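Local coordinates for protein Cyclo(L-leucyl-L-phenylalanyl) synthase (Streptomyces noursei, PDB 3OQV) that joins phenylalanine and leucine, delivered as aminoacyl-tRNAs, into a cyclic dipeptide without ATP, on the route to the antibacterial albonoursin, at residues Asn47-Leu52 and Glu105-His110; Met74-Gly79 and Gln83-Ser88; Arg117-Leu122 and Pro126-Val131; Ala155-Arg160 and Val165-Glu170; Ala183-Phe186 and Val192-Val195. One frame throughout, in Å; residues are numbered along the deposited sequence. Where two conformers were deposited one is given.

Contact 1. Residues Asn47-Leu52 and Glu105-His110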
# COMPACT_ATOMS: atom_id res chain seq x y z
N ASN A 47 4.88 15.87 -2.16
CA ASN A 47 3.60 15.31 -1.74
C ASN A 47 3.70 14.46 -0.49
O ASN A 47 2.78 14.43 0.33
CB ASN A 47 2.95 14.52 -2.88
CG ASN A 47 2.30 15.42 -3.92
OD1 ASN A 47 2.03 16.59 -3.66
ND2 ASN A 47 2.04 14.88 -5.10
N THR A 48 4.82 13.75 -0.35
CA THR A 48 5.08 12.96 0.85
C THR A 48 5.15 13.85 2.08
O THR A 48 4.46 13.60 3.08
CB THR A 48 6.38 12.14 0.72
OG1 THR A 48 6.30 11.33 -0.47
CG2 THR A 48 6.55 11.22 1.93
N VAL A 49 5.90 14.95 1.98
CA VAL A 49 6.07 15.86 3.10
C VAL A 49 4.73 16.42 3.58
O VAL A 49 4.44 16.41 4.77
CB VAL A 49 7.04 17.00 2.76
CG1 VAL A 49 7.01 18.07 3.83
CG2 VAL A 49 8.46 16.45 2.60
N MET A 50 3.91 16.89 2.64
CA MET A 50 2.61 17.46 3.00
C MET A 50 1.71 16.42 3.68
O MET A 50 1.00 16.73 4.63
CB MET A 50 1.91 18.05 1.77
CG MET A 50 2.41 19.44 1.38
SD MET A 50 1.05 20.59 1.08
CE MET A 50 0.02 19.63 -0.04
N LEU A 51 1.75 15.20 3.17
CA LEU A 51 0.94 14.12 3.72
C LEU A 51 1.40 13.72 5.12
O LEU A 51 0.58 13.53 6.03
CB LEU A 51 0.94 12.91 2.78
CG LEU A 51 0.17 11.69 3.27
CD1 LEU A 51 -1.26 12.06 3.69
CD2 LEU A 51 0.18 10.59 2.20
N LEU A 52 2.71 13.58 5.30
CA LEU A 52 3.28 13.34 6.62
C LEU A 52 2.88 14.41 7.63
O LEU A 52 2.55 14.09 8.78
CB LEU A 52 4.81 13.24 6.54
CG LEU A 52 5.36 11.99 5.86
CD1 LEU A 52 6.89 12.06 5.73
CD2 LEU A 52 4.94 10.74 6.63
N GLU A 105 13.35 13.87 6.75
CA GLU A 105 14.24 14.97 7.10
C GLU A 105 13.53 16.31 6.99
O GLU A 105 13.72 17.20 7.82
CB GLU A 105 15.49 14.97 6.21
CG GLU A 105 16.68 14.23 6.83
CD GLU A 105 17.97 14.45 6.06
OE1 GLU A 105 19.00 13.85 6.44
OE2 GLU A 105 17.95 15.21 5.07
N SER A 106 12.69 16.46 5.97
CA SER A 106 12.04 17.74 5.70
C SER A 106 10.97 18.05 6.73
O SER A 106 10.55 19.20 6.88
CB SER A 106 11.43 17.76 4.30
OG SER A 106 12.43 17.76 3.31
N VAL A 107 10.51 17.02 7.44
CA VAL A 107 9.70 17.21 8.64
C VAL A 107 10.55 17.21 9.91
O VAL A 107 10.51 18.15 10.70
CB VAL A 107 8.56 16.16 8.74
CG1 VAL A 107 7.66 16.24 7.52
CG2 VAL A 107 9.13 14.76 8.89
N GLY A 108 11.36 16.16 10.08
CA GLY A 108 12.69 16.31 10.66
C GLY A 108 12.73 16.13 12.17
O GLY A 108 13.01 15.03 12.67
N ASP A 109 12.44 17.20 12.90
CA ASP A 109 12.80 17.29 14.31
C ASP A 109 11.83 16.50 15.19
O ASP A 109 11.91 16.53 16.41
CB ASP A 109 12.84 18.75 14.77
N HIS A 110 10.90 15.80 14.54
CA HIS A 110 10.23 14.66 15.17
C HIS A 110 9.84 13.61 14.13
O HIS A 110 8.66 13.27 13.98
CB HIS A 110 9.01 15.13 15.98
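Two helices of the Rossmann-like fold meet where V49 and L52 of helix 45-58 face S106 and V107, in the last turn of helix 82-107. The touching groups are carbons, and no hydrogen bond crosses. V49 uses both of its branches. CG1, anti to the backbone N (chi1 170°), lies 4.2 Å from V107 CG1, while V49 CG2 reaches the CB of S106 at 3.7 Å. The side chains of V49 and V107 pass each other heading in opposite directions, so the two methyls graze rather than interlock. V107 CG1 also comes to 4.3 Å from L52 CB and thus spans two residues one helical turn apart.

Helix 45-58 is the connection of a beta-alpha-beta crossover from strand 29-37 to the neighbouring parallel strand 59-67; helix 82-107 later leads on to the edge strand 114-118. L52, buried, also touches I34 on the sheet and L104 on the long helix, whereas S106 stands at the exposed margin. The hydroxyl of S106 takes no part in the apolar packing: OG is hydrogen-bonded to the carbonyl of R102 in its own helix and weakly to Q45. Just beyond V107 the long helix ends at G108, whose positive phi (92°) breaks the helical run; a CB there would collide with the carbonyl O of E105.

Contact 2. Residues Met74-Gly79 and Gln83-Ser88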
# COMPACT_ATOMS: atom_id res chain seq x y z
N MET A 74 6.34 -9.16 -11.49
CA MET A 74 5.63 -8.39 -12.50
C MET A 74 6.57 -8.04 -13.63
O MET A 74 6.19 -8.07 -14.80
CB MET A 74 5.04 -7.11 -11.89
CG MET A 74 4.06 -6.37 -12.80
SD MET A 74 2.61 -7.36 -13.26
CE MET A 74 1.64 -7.27 -11.74
N LEU A 75 7.81 -7.71 -13.29
CA LEU A 75 8.83 -7.43 -14.29
C LEU A 75 9.14 -8.67 -15.12
O LEU A 75 9.36 -8.59 -16.33
CB LEU A 75 10.10 -6.90 -13.63
CG LEU A 75 9.95 -5.53 -12.97
CD1 LEU A 75 11.17 -5.26 -12.09
CD2 LEU A 75 9.78 -4.45 -14.02
N ILE A 76 9.13 -9.82 -14.46
CA ILE A 76 9.31 -11.09 -15.15
C ILE A 76 8.16 -11.41 -16.11
O ILE A 76 8.39 -11.73 -17.28
CB ILE A 76 9.55 -12.22 -14.16
CG1 ILE A 76 10.91 -12.02 -13.50
CG2 ILE A 76 9.47 -13.56 -14.87
CD1 ILE A 76 11.12 -12.82 -12.23
N ALA A 77 6.92 -11.24 -15.64
CA ALA A 77 5.75 -11.24 -16.52
C ALA A 77 5.95 -10.38 -17.77
O ALA A 77 5.52 -10.75 -18.86
CB ALA A 77 4.50 -10.78 -15.76
N ASP A 78 6.59 -9.23 -17.61
CA ASP A 78 6.76 -8.29 -18.72
C ASP A 78 7.81 -8.80 -19.70
O ASP A 78 7.84 -8.39 -20.86
CB ASP A 78 7.17 -6.91 -18.20
CG ASP A 78 5.99 -6.09 -17.73
OD1 ASP A 78 4.90 -6.24 -18.32
OD2 ASP A 78 6.15 -5.30 -16.78
N GLY A 79 8.68 -9.69 -19.23
CA GLY A 79 9.62 -10.39 -20.10
C GLY A 79 11.07 -10.13 -19.77
O GLY A 79 11.97 -10.48 -20.53
N GLN A 83 17.52 -11.81 -13.36
CA GLN A 83 18.62 -10.94 -12.96
C GLN A 83 18.31 -9.48 -13.25
O GLN A 83 18.62 -8.60 -12.45
CB GLN A 83 19.92 -11.35 -13.66
CG GLN A 83 20.99 -10.28 -13.63
CD GLN A 83 22.33 -10.78 -14.12
OE1 GLN A 83 22.49 -11.10 -15.30
NE2 GLN A 83 23.30 -10.87 -13.22
N GLU A 84 17.70 -9.23 -14.41
CA GLU A 84 17.28 -7.88 -14.77
C GLU A 84 16.23 -7.35 -13.79
O GLU A 84 16.26 -6.19 -13.41
CB GLU A 84 16.72 -7.87 -16.19
CG GLU A 84 17.79 -7.94 -17.28
CD GLU A 84 17.27 -8.53 -18.58
OE1 GLU A 84 16.04 -8.52 -18.80
OE2 GLU A 84 18.10 -8.98 -19.40
N ALA A 85 15.30 -8.22 -13.40
CA ALA A 85 14.18 -7.80 -12.56
C ALA A 85 14.64 -7.49 -11.14
O ALA A 85 14.15 -6.54 -10.51
CB ALA A 85 13.09 -8.87 -12.54
N GLU A 86 15.59 -8.28 -10.64
CA GLU A 86 16.13 -8.06 -9.31
C GLU A 86 16.97 -6.79 -9.27
O GLU A 86 16.84 -5.99 -8.35
CB GLU A 86 16.93 -9.27 -8.83
CG GLU A 86 16.08 -10.53 -8.68
CD GLU A 86 16.90 -11.81 -8.70
OE1 GLU A 86 17.95 -11.85 -9.39
OE2 GLU A 86 16.50 -12.79 -8.03
N ARG A 87 17.75 -6.55 -10.33
CA ARG A 87 18.47 -5.29 -10.49
C ARG A 87 17.52 -4.09 -10.54
O ARG A 87 17.75 -3.08 -9.88
CB ARG A 87 19.36 -5.31 -11.75
CG ARG A 87 20.65 -6.13 -11.62
CD ARG A 87 21.31 -6.35 -12.99
NE ARG A 87 22.59 -7.04 -12.91
CZ ARG A 87 23.31 -7.39 -13.98
NH1 ARG A 87 22.85 -7.16 -15.20
NH2 ARG A 87 24.48 -7.99 -13.83
N SER A 88 16.47 -4.19 -11.36
CA SER A 88 15.48 -3.12 -11.45
C SER A 88 14.81 -2.82 -10.10
O SER A 88 14.76 -1.66 -9.66
CB SER A 88 14.40 -3.46 -12.49
OG SER A 88 13.51 -2.36 -12.64
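L75 on helix 71-78 is set against A85 and S88 of helix 82-107, and its side chain can be followed outward atom by atom. CB starts toward the other helix and meets A85 CB at 3.7 Å. From there CG turns beside the backbone N, anti to the carbonyl carbon (chi1 -67°), and sends CD1 along the second helix. That methyl settles over the backbone of A85, 3.6 Å from its carbonyl O, and ends beside S88, 3.7 Å from the CB of that residue. S88 OG is hardly farther from L75 CD1, at 3.8 Å, but a methyl offers it only packing. One residue on, I76 brings CG1 to another flank of the alanine methyl, 3.9 Å from A85 CB, so that this small side chain is touched by two larger ones. With only a methyl at A85, the segment axes come within 9.1 Å, their directions 137° apart. G79, at positive phi, closes helix 71-78 in a Schellman motif and lets the chain reverse within a few residues: a short-looped, steeply inclined helix pair, nearer antiparallel than parallel, at the start of the long helix that crosses to strand 114-118 in this Rossmann fold.

Contact 3. Residues Arg117-Leu122 and Pro126-Val131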
# COMPACT_ATOMS: atom_id res chain seq x y z
N ARG A 117 8.30 1.22 7.80
CA ARG A 117 8.80 -0.13 7.56
C ARG A 117 8.50 -0.54 6.12
O ARG A 117 7.53 -0.05 5.53
CB ARG A 117 8.17 -1.12 8.54
CG ARG A 117 8.55 -0.87 10.00
CD ARG A 117 7.89 -1.89 10.91
NE ARG A 117 6.50 -1.52 11.15
CZ ARG A 117 5.71 -2.10 12.03
NH1 ARG A 117 6.13 -3.17 12.70
NH2 ARG A 117 4.45 -1.69 12.16
N SER A 118 9.30 -1.45 5.57
CA SER A 118 8.93 -2.15 4.34
C SER A 118 7.81 -3.15 4.60
O SER A 118 7.67 -3.64 5.72
CB SER A 118 10.14 -2.90 3.78
OG SER A 118 10.55 -3.91 4.70
N LEU A 119 7.04 -3.49 3.57
CA LEU A 119 6.05 -4.56 3.71
C LEU A 119 6.73 -5.89 4.07
O LEU A 119 6.25 -6.63 4.92
CB LEU A 119 5.20 -4.71 2.45
CG LEU A 119 4.03 -5.72 2.49
CD1 LEU A 119 3.13 -5.52 3.72
CD2 LEU A 119 3.19 -5.61 1.23
N SER A 120 7.89 -6.15 3.48
CA SER A 120 8.58 -7.40 3.75
C SER A 120 8.97 -7.54 5.22
O SER A 120 8.82 -8.61 5.79
CB SER A 120 9.79 -7.60 2.81
OG SER A 120 10.83 -6.72 3.14
N GLU A 121 9.34 -6.44 5.88
CA GLU A 121 9.63 -6.49 7.31
C GLU A 121 8.35 -6.73 8.11
O GLU A 121 8.34 -7.48 9.07
CB GLU A 121 10.25 -5.16 7.76
CG GLU A 121 10.75 -5.18 9.19
CD GLU A 121 11.26 -3.83 9.64
OE1 GLU A 121 11.59 -3.01 8.76
OE2 GLU A 121 11.27 -3.57 10.87
N LEU A 122 7.29 -6.04 7.72
CA LEU A 122 6.01 -6.13 8.40
C LEU A 122 5.48 -7.56 8.31
O LEU A 122 4.84 -8.07 9.26
CB LEU A 122 5.06 -5.15 7.72
CG LEU A 122 3.68 -4.99 8.34
CD1 LEU A 122 3.80 -4.58 9.79
CD2 LEU A 122 2.91 -3.92 7.56
N PRO A 126 4.14 -11.32 13.95
CA PRO A 126 2.97 -12.11 14.33
C PRO A 126 1.66 -11.39 14.03
O PRO A 126 0.70 -12.01 13.58
CB PRO A 126 3.15 -12.29 15.84
CG PRO A 126 4.63 -12.33 16.01
CD PRO A 126 5.18 -11.33 15.00
N GLU A 127 1.63 -10.08 14.29
CA GLU A 127 0.43 -9.29 14.04
C GLU A 127 -0.02 -9.42 12.59
O GLU A 127 -1.19 -9.69 12.31
CB GLU A 127 0.69 -7.81 14.36
CG GLU A 127 0.86 -7.52 15.84
CD GLU A 127 2.32 -7.48 16.27
OE1 GLU A 127 3.19 -8.03 15.55
OE2 GLU A 127 2.59 -6.86 17.32
N TYR A 128 0.92 -9.26 11.66
CA TYR A 128 0.60 -9.36 10.24
C TYR A 128 0.18 -10.78 9.89
O TYR A 128 -0.78 -10.98 9.15
CB TYR A 128 1.80 -8.95 9.38
CG TYR A 128 1.62 -9.22 7.90
CD1 TYR A 128 1.18 -8.22 7.05
CD2 TYR A 128 1.85 -10.50 7.36
CE1 TYR A 128 1.01 -8.46 5.67
CE2 TYR A 128 1.71 -10.74 5.99
CZ TYR A 128 1.28 -9.71 5.16
OH TYR A 128 1.09 -9.93 3.81
N ARG A 129 0.92 -11.76 10.40
CA ARG A 129 0.69 -13.15 10.04
C ARG A 129 -0.73 -13.57 10.43
O ARG A 129 -1.45 -14.20 9.65
CB ARG A 129 1.73 -14.06 10.72
CG ARG A 129 3.17 -13.75 10.28
CD ARG A 129 4.11 -14.93 10.52
NE ARG A 129 3.94 -15.52 11.84
CZ ARG A 129 4.74 -15.29 12.87
NH1 ARG A 129 5.79 -14.49 12.74
NH2 ARG A 129 4.50 -15.87 14.04
N ALA A 130 -1.14 -13.19 11.63
CA ALA A 130 -2.46 -13.59 12.11
C ALA A 130 -3.57 -13.06 11.19
O ALA A 130 -4.56 -13.75 10.92
CB ALA A 130 -2.67 -13.13 13.54
N VAL A 131 -3.40 -11.82 10.73
CA VAL A 131 -4.38 -11.22 9.85
C VAL A 131 -4.34 -11.89 8.49
O VAL A 131 -5.38 -12.15 7.89
CB VAL A 131 -4.18 -9.69 9.72
CG1 VAL A 131 -5.15 -9.11 8.68
CG2 VAL A 131 -4.38 -9.03 11.08
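The ring of Y128, near the start of helix 126-141, packs on L119 and L122 of the short helix 119-122, which follows the edge strand 114-118 of the Rossmann-fold sheet. The inner part of this contact is tight and fully buried. Y128 CG stands anti to the backbone N (chi1 171°), which swings the ring across the short helix. Its CE1 comes to 4.1 Å from L119 CD1, the two side chains crossing at about a right angle, and CD1 of the ring lies 4.3 Å from L122 CG. Closer still is the backbone: the carbonyl O of L122 sits 3.2 Å from Y128 CB, while its polar partner is T125 OG1. The phenol oxygen is well satisfied in the core, with hydrogen bonds to A181 O, R132 and Q123. The bond to A181 O ties Y128 to helix 169-193, at a residue that by similarity binds substrate.

Toward solvent the contact loosens. E127, which packs on S194, keeps its OE1 6.4 Å from R117 NH1, too far for a salt bridge. R117 instead pairs with D63 on strand 59-67, and one face of its guanidinium is covered toward the rim by L122 CD1, 3.7 Å above the plane. Back inside, where strand gives way to helix, the buried S118 is the N-cap: its OG accepts from E121 N at 3.0 Å, with an N-H...O angle of 152°.

Contact 4. Residues Ala155-Arg160 and Val165-Glu170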
# COMPACT_ATOMS: atom_id res chain seq x y z
N ALA A 155 -6.35 -3.52 -11.62
CA ALA A 155 -5.89 -2.14 -11.51
C ALA A 155 -4.38 -2.06 -11.33
O ALA A 155 -3.74 -1.22 -11.95
CB ALA A 155 -6.62 -1.40 -10.37
N VAL A 156 -3.82 -2.93 -10.50
CA VAL A 156 -2.37 -2.98 -10.34
C VAL A 156 -1.69 -3.32 -11.67
O VAL A 156 -0.73 -2.66 -12.07
CB VAL A 156 -1.95 -4.04 -9.29
CG1 VAL A 156 -0.44 -4.25 -9.32
CG2 VAL A 156 -2.42 -3.65 -7.89
N VAL A 157 -2.20 -4.35 -12.34
CA VAL A 157 -1.60 -4.78 -13.60
C VAL A 157 -1.69 -3.67 -14.63
O VAL A 157 -0.69 -3.29 -15.24
CB VAL A 157 -2.30 -6.05 -14.15
CG1 VAL A 157 -1.87 -6.29 -15.59
CG2 VAL A 157 -1.95 -7.26 -13.29
N MET A 158 -2.89 -3.12 -14.79
CA MET A 158 -3.15 -2.22 -15.90
C MET A 158 -2.41 -0.90 -15.70
O MET A 158 -2.25 -0.12 -16.64
CB MET A 158 -4.66 -1.98 -16.05
CG MET A 158 -5.43 -3.20 -16.57
SD MET A 158 -4.96 -3.70 -18.25
CE MET A 158 -4.37 -2.13 -18.91
N ASN A 159 -1.88 -0.71 -14.50
CA ASN A 159 -1.25 0.55 -14.16
C ASN A 159 0.22 0.39 -13.80
O ASN A 159 0.85 1.33 -13.31
CB ASN A 159 -2.01 1.25 -13.03
CG ASN A 159 -3.42 1.69 -13.45
OD1 ASN A 159 -3.58 2.42 -14.43
ND2 ASN A 159 -4.43 1.22 -12.73
N ARG A 160 0.78 -0.77 -14.12
CA ARG A 160 2.15 -1.12 -13.75
C ARG A 160 3.18 -0.27 -14.49
O ARG A 160 2.94 0.18 -15.62
CB ARG A 160 2.42 -2.60 -14.01
CG ARG A 160 2.40 -2.97 -15.50
CD ARG A 160 2.37 -4.47 -15.69
NE ARG A 160 2.62 -4.86 -17.08
CZ ARG A 160 1.68 -4.89 -18.02
NH1 ARG A 160 0.44 -4.53 -17.73
NH2 ARG A 160 1.99 -5.30 -19.25
N VAL A 165 2.23 -3.68 -22.40
CA VAL A 165 0.83 -3.35 -22.66
C VAL A 165 -0.10 -4.51 -22.33
O VAL A 165 -1.08 -4.35 -21.61
CB VAL A 165 0.60 -2.97 -24.12
CG1 VAL A 165 -0.83 -2.46 -24.31
CG2 VAL A 165 1.62 -1.93 -24.56
N GLY A 166 0.20 -5.67 -22.91
CA GLY A 166 -0.70 -6.82 -22.84
C GLY A 166 -0.67 -7.46 -21.46
O GLY A 166 0.35 -7.45 -20.79
N ILE A 167 -1.83 -7.96 -21.03
CA ILE A 167 -1.94 -8.81 -19.84
C ILE A 167 -1.80 -10.29 -20.22
O ILE A 167 -2.29 -10.73 -21.26
CB ILE A 167 -3.31 -8.61 -19.17
CG1 ILE A 167 -3.44 -7.20 -18.62
CG2 ILE A 167 -3.52 -9.61 -18.05
CD1 ILE A 167 -4.56 -7.05 -17.61
N SER A 168 -1.17 -11.07 -19.35
CA SER A 168 -1.29 -12.52 -19.42
C SER A 168 -1.67 -13.13 -18.08
O SER A 168 -1.73 -12.44 -17.06
CB SER A 168 0.01 -13.16 -19.94
OG SER A 168 1.00 -13.19 -18.93
N ALA A 169 -1.91 -14.44 -18.09
CA ALA A 169 -2.07 -15.20 -16.86
C ALA A 169 -0.93 -14.95 -15.86
O ALA A 169 -1.16 -14.91 -14.66
CB ALA A 169 -2.22 -16.69 -17.16
N GLU A 170 0.29 -14.75 -16.37
CA GLU A 170 1.44 -14.51 -15.50
C GLU A 170 1.41 -13.14 -14.80
O GLU A 170 1.87 -13.01 -13.66
CB GLU A 170 2.77 -14.70 -16.24
O HOH W 1 -1.37 -3.34 -19.44
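V157 and M158, in the last turn of helix 143-158, and R160 just after it meet V165, G166 and I167, in the loop that leads to the N-cap S168 of helix 169-193: a helix-loop-helix connection at the protein surface. The apolar part centres on the tip of I167. Its CD1 is pressed against V157 CG1 at 3.4 Å, tighter than carbons usually pack, and M158 SD reaches the same I167 CD1 at 3.4 Å. M158 gets there because its chain bends at chi2 and chi3, bringing the sulfur across the isoleucine at about a right angle.

The polar part belongs to R160. CG lies between the backbone N and the carbonyl carbon (chi1 67°), and the chain then runs extended to NE, leading the guanidinium back beside the helix end. There NE forms a salt bridge with D78 of helix 71-78, and NH2 gives a weak bond to G166 O, 3.1 Å long and bent to 122°. NH1 donates to a water, whose other approach, to V165 O, is too short to be trusted. A leucine in place of R160 would probably cost D78 its salt bridge, leaving it H171, and strip the V157 carbonyl of its side-chain donor.

The V157 carbonyl closes the helix with two grips from R160. The backbone N comes to one face of its plane, and on the opposite face R160 NH1 donates to V157 O at 3.0 Å, nearly straight at 162°.

Contact 5. Residues Ala183-Phe186 and Val192-Val195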
# COMPACT_ATOMS: atom_id res chain seq x y z
N ALA A 183 -3.23 -7.16 1.49
CA ALA A 183 -4.61 -7.27 1.95
C ALA A 183 -4.80 -7.15 3.47
O ALA A 183 -5.77 -6.55 3.92
CB ALA A 183 -5.24 -8.57 1.44
N PRO A 184 -3.89 -7.75 4.27
CA PRO A 184 -3.97 -7.54 5.72
C PRO A 184 -4.04 -6.06 6.09
O PRO A 184 -4.76 -5.69 7.03
CB PRO A 184 -2.66 -8.16 6.22
CG PRO A 184 -2.45 -9.33 5.26
CD PRO A 184 -2.87 -8.76 3.91
N LEU A 185 -3.34 -5.22 5.34
CA LEU A 185 -3.31 -3.79 5.62
C LEU A 185 -4.60 -3.09 5.20
O LEU A 185 -5.11 -2.23 5.93
CB LEU A 185 -2.10 -3.12 4.95
CG LEU A 185 -0.77 -3.35 5.70
CD1 LEU A 185 -0.35 -4.81 5.61
CD2 LEU A 185 0.34 -2.46 5.14
N PHE A 186 -5.19 -3.50 4.08
CA PHE A 186 -6.43 -2.87 3.66
C PHE A 186 -7.71 -3.47 4.24
O PHE A 186 -8.74 -2.81 4.30
CB PHE A 186 -6.49 -2.57 2.14
CG PHE A 186 -6.49 -3.80 1.24
CD1 PHE A 186 -7.63 -4.55 1.08
CD2 PHE A 186 -5.41 -4.04 0.40
CE1 PHE A 186 -7.66 -5.63 0.20
CE2 PHE A 186 -5.43 -5.10 -0.51
CZ PHE A 186 -6.57 -5.87 -0.64
N VAL A 192 -3.32 -5.54 12.31
CA VAL A 192 -1.92 -5.50 11.87
C VAL A 192 -1.05 -4.59 12.76
O VAL A 192 0.13 -4.91 13.04
CB VAL A 192 -1.82 -5.06 10.39
CG1 VAL A 192 -0.36 -4.82 10.00
CG2 VAL A 192 -2.42 -6.15 9.47
N PHE A 193 -1.58 -3.44 13.14
CA PHE A 193 -0.79 -2.42 13.83
C PHE A 193 -1.17 -2.33 15.31
O PHE A 193 -0.71 -1.42 16.01
CB PHE A 193 -0.94 -1.04 13.16
CG PHE A 193 -0.44 -1.02 11.75
CD1 PHE A 193 0.93 -1.03 11.49
CD2 PHE A 193 -1.32 -1.11 10.68
CE1 PHE A 193 1.41 -1.07 10.18
CE2 PHE A 193 -0.86 -1.15 9.37
CZ PHE A 193 0.51 -1.13 9.12
N SER A 194 -2.08 -3.20 15.74
CA SER A 194 -2.55 -3.24 17.14
C SER A 194 -3.08 -1.89 17.64
O SER A 194 -2.63 -1.38 18.69
CB SER A 194 -1.45 -3.75 18.09
OG SER A 194 -0.62 -4.72 17.48
N VAL A 195 -4.07 -1.35 16.95
CA VAL A 195 -4.69 -0.10 17.35
C VAL A 195 -6.18 -0.26 17.21
O VAL A 195 -6.65 -1.14 16.47
CB VAL A 195 -4.23 1.06 16.44
CG1 VAL A 195 -2.79 1.46 16.77
CG2 VAL A 195 -4.38 0.68 14.97
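P184 and L185 pack against V192 and F193 two turns later in the same helix, 169-193, which is kinked where the nitrogens of P184 and L185 make no bond to the preceding turn. Aliphatic contacts come first. V192 CG2, anti to the carbonyl carbon, nestles against the proline, 3.8 Å from P184 CB. The other branch, V192 CG1, faces L185 CD1 more loosely, at 4.4 Å. With the backbone there is one close approach, V192 CG2 to P184 O at 3.4 Å.

The aromatic contacts involve F193. Its CZ meets L185 CD2 at 4.2 Å; the methyl lies at the ring edge, close to the ring plane, and the two side chains cross at about a right angle. Over one face of the same ring stands V192 CG1, 3.7 Å above its centre. F193 also meets the ring of H31, and L185 touches L33 and V65 on the sheet.

No hydrogen bond crosses between these segments. The side chain of L185 comes within about 4 Å of the bound dithiane diol and about 6 Å of that of L200, essential for specificity. Such largely apolar packing behind L185 is consistent with a hydrophobic wall beside the pocket of an enzyme that joins leucine and phenylalanine.

How the contacts relate
Along the chain contact 2 is nested within the loop closed by contact 1, and contacts 3, 4 and 5 follow in series. Helix 82-107 carries contacts 1 and 2 near its two ends, their centres 32 Å apart; helix 169-193 likewise runs from contact 4 to contact 5, 26 Å between centres. Two pairs touch. Contacts 2 and 4, centres 14 Å apart, are joined by the salt bridge D78 OD1 to R160 NE (2.9 Å), with M74 packed on R160 and V157. Contacts 3 and 5, centres 8 Å apart, share a buried seam where Y128 and V131 meet P184. This seam lies beside the ligand pocket of the Rossmann fold, whereas contact 1 lies away from the annotated sites.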